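Local coordinates for apicoplast TIC22, putative (Plasmodium falciparum 3D7, PDB 4E6Z), which probably acts as an essential chaperone of the Tic22 family that is required for protein import into the apicoplast, the relict plastid of the malaria parasite, at residues A[76-81]-A[262-267]. Residues are numbered along the deposited sequence; the frame is centred on the assembly and turned at random.
Sequences VIPVFL and QSVKYL
Phe80 drives the outer end of its ring into the helical turn Ser263–Leu267, a clear case of a strand side chain packing against the side of a helix that faces the strand. Its CZ lies 3.6 Å from the backbone O of Ser263, which meets the ring at its edge and in its plane, where the weakly positive ring hydrogens point. Beside it, CE1 approaches CD1 of Tyr266 at 3.7 Å. The planes of these two rings are nearly perpendicular, at 87°. The branched end of Leu267 straddles two residues, CD2 lying 3.9 Å from Phe80 CE1 while CD1 reaches CG of Pro78. A water donates to Pro78 O and is hydrogen-bonded to Ser263 OG, whose other partner is the backbone O of Leu104; chi1 of -65° sets that hydroxyl beside its own backbone N, where it meets both. Packing thins toward exposed Val264, whose CG2 merely meets Pro78 CG at 4.2 Å. No direct hydrogen bond joins the segments, and the axes of strand 78-81 and helix 262-267 approach to 8.8 Å at 65°. Strand 78-83 pairs antiparallel with strand 129-134, and helix 261-272, near the C-terminal end of the model, rests against it; Pro106 of helix 106-119 touches Phe80, Ser263 and Tyr266, while Glu110 of the same helix bonds the Tyr266 hydroxyl.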
loop_
_atom_site.group_PDB
_atom_site.type_symbol
_atom_site.label_atom_id
_atom_site.label_comp_id
_atom_site.label_asym_id
_atom_site.label_seq_id
_atom_site.Cartn_x
_atom_site.Cartn_y
_atom_site.Cartn_z
ATOM N N VAL A 76 -5.394 -6.094 6.640
ATOM C CA VAL A 76 -5.926 -4.783 7.010
ATOM C C VAL A 76 -5.466 -3.672 6.064
ATOM O O VAL A 76 -5.911 -2.530 6.172
ATOM C CB VAL A 76 -5.536 -4.401 8.449
ATOM C CG1 VAL A 76 -5.947 -5.501 9.412
ATOM C CG2 VAL A 76 -4.042 -4.136 8.537
ATOM N N ILE A 77 -4.570 -4.006 5.144
ATOM C CA ILE A 77 -4.092 -3.033 4.172
ATOM C C ILE A 77 -4.924 -3.098 2.890
ATOM O O ILE A 77 -4.888 -4.099 2.174
ATOM C CB ILE A 77 -2.618 -3.276 3.820
ATOM C CG1 ILE A 77 -1.766 -3.335 5.091
ATOM C CG2 ILE A 77 -2.115 -2.199 2.870
ATOM C CD1 ILE A 77 -0.375 -3.885 4.865
ATOM N N PRO A 78 -5.682 -2.026 2.605
ATOM C CA PRO A 78 -6.506 -1.933 1.397
ATOM C C PRO A 78 -5.652 -1.819 0.141
ATOM O O PRO A 78 -4.584 -1.208 0.180
ATOM C CB PRO A 78 -7.289 -0.627 1.601
ATOM C CG PRO A 78 -7.167 -0.313 3.061
ATOM C CD PRO A 78 -5.825 -0.833 3.456
ATOM N N VAL A 79 -6.120 -2.416 -0.951
ATOM C CA VAL A 79 -5.502 -2.257 -2.262
ATOM C C VAL A 79 -6.603 -1.958 -3.277
ATOM O O VAL A 79 -7.710 -2.499 -3.185
ATOM C CB VAL A 79 -4.738 -3.520 -2.690
ATOM C CG1 VAL A 79 -4.191 -3.364 -4.116
ATOM C CG2 VAL A 79 -3.625 -3.819 -1.707
ATOM N N PHE A 80 -6.305 -1.096 -4.244
ATOM C CA PHE A 80 -7.334 -0.612 -5.154
ATOM C C PHE A 80 -7.053 -0.933 -6.613
ATOM O O PHE A 80 -5.924 -0.824 -7.082
ATOM C CB PHE A 80 -7.546 0.890 -4.965
ATOM C CG PHE A 80 -7.920 1.267 -3.565
ATOM C CD1 PHE A 80 -9.250 1.351 -3.184
ATOM C CD2 PHE A 80 -6.938 1.507 -2.615
ATOM C CE1 PHE A 80 -9.594 1.685 -1.883
ATOM C CE2 PHE A 80 -7.274 1.838 -1.318
ATOM C CZ PHE A 80 -8.603 1.931 -0.951
ATOM N N LEU A 81 -8.103 -1.343 -7.319
ATOM C CA LEU A 81 -8.010 -1.624 -8.743
ATOM C C LEU A 81 -9.104 -0.886 -9.494
ATOM O O LEU A 81 -10.112 -0.483 -8.914
ATOM C CB LEU A 81 -8.129 -3.124 -9.013
ATOM C CG LEU A 81 -7.058 -4.079 -8.486
ATOM C CD1 LEU A 81 -7.370 -4.473 -7.062
ATOM C CD2 LEU A 81 -6.988 -5.318 -9.355
ATOM N N GLN A 262 -6.196 7.381 5.131
ATOM C CA GLN A 262 -6.985 7.810 3.983
ATOM C C GLN A 262 -7.497 6.622 3.166
ATOM O O GLN A 262 -8.667 6.585 2.783
ATOM C CB GLN A 262 -6.192 8.771 3.097
ATOM C CG GLN A 262 -6.167 10.200 3.610
ATOM C CD GLN A 262 -5.771 11.192 2.535
ATOM O OE1 GLN A 262 -5.040 10.858 1.601
ATOM N NE2 GLN A 262 -6.261 12.422 2.656
ATOM N N SER A 263 -6.621 5.656 2.905
ATOM C CA SER A 263 -7.023 4.439 2.211
ATOM C C SER A 263 -8.196 3.774 2.921
ATOM O O SER A 263 -9.164 3.350 2.285
ATOM C CB SER A 263 -5.859 3.453 2.117
ATOM O OG SER A 263 -4.809 3.975 1.323
ATOM N N VAL A 264 -8.107 3.686 4.245
ATOM C CA VAL A 264 -9.152 3.047 5.037
ATOM C C VAL A 264 -10.441 3.864 4.999
ATOM O O VAL A 264 -11.527 3.326 4.787
ATOM C CB VAL A 264 -8.713 2.831 6.499
ATOM C CG1 VAL A 264 -9.865 2.273 7.321
ATOM C CG2 VAL A 264 -7.514 1.900 6.556
ATOM N N LYS A 265 -10.305 5.170 5.200
ATOM C CA LYS A 265 -11.435 6.087 5.155
ATOM C C LYS A 265 -12.136 6.013 3.797
ATOM O O LYS A 265 -13.348 6.203 3.699
ATOM C CB LYS A 265 -10.935 7.507 5.412
ATOM C CG LYS A 265 -11.848 8.372 6.257
ATOM C CD LYS A 265 -11.030 9.416 7.004
ATOM C CE LYS A 265 -9.991 10.056 6.091
ATOM N NZ LYS A 265 -9.013 10.890 6.848
ATOM N N TYR A 266 -11.362 5.728 2.753
ATOM C CA TYR A 266 -11.871 5.681 1.383
ATOM C C TYR A 266 -12.812 4.502 1.162
ATOM O O TYR A 266 -13.659 4.534 0.271
ATOM C CB TYR A 266 -10.709 5.614 0.388
ATOM C CG TYR A 266 -11.112 5.852 -1.046
ATOM C CD1 TYR A 266 -11.501 4.800 -1.864
ATOM C CD2 TYR A 266 -11.101 7.132 -1.586
ATOM C CE1 TYR A 266 -11.872 5.016 -3.175
ATOM C CE2 TYR A 266 -11.470 7.357 -2.896
ATOM C CZ TYR A 266 -11.854 6.295 -3.686
ATOM O OH TYR A 266 -12.221 6.510 -4.991
ATOM N N LEU A 267 -12.660 3.461 1.975
ATOM C CA LEU A 267 -13.522 2.289 1.879
ATOM C C LEU A 267 -14.968 2.649 2.194
ATOM O O LEU A 267 -15.895 2.007 1.702
ATOM C CB LEU A 267 -13.044 1.188 2.824
ATOM C CG LEU A 267 -11.632 0.652 2.594
ATOM C CD1 LEU A 267 -11.297 -0.427 3.617
ATOM C CD2 LEU A 267 -11.495 0.124 1.187
HETATM O O HOH W 1 -3.750 1.120 1.276
#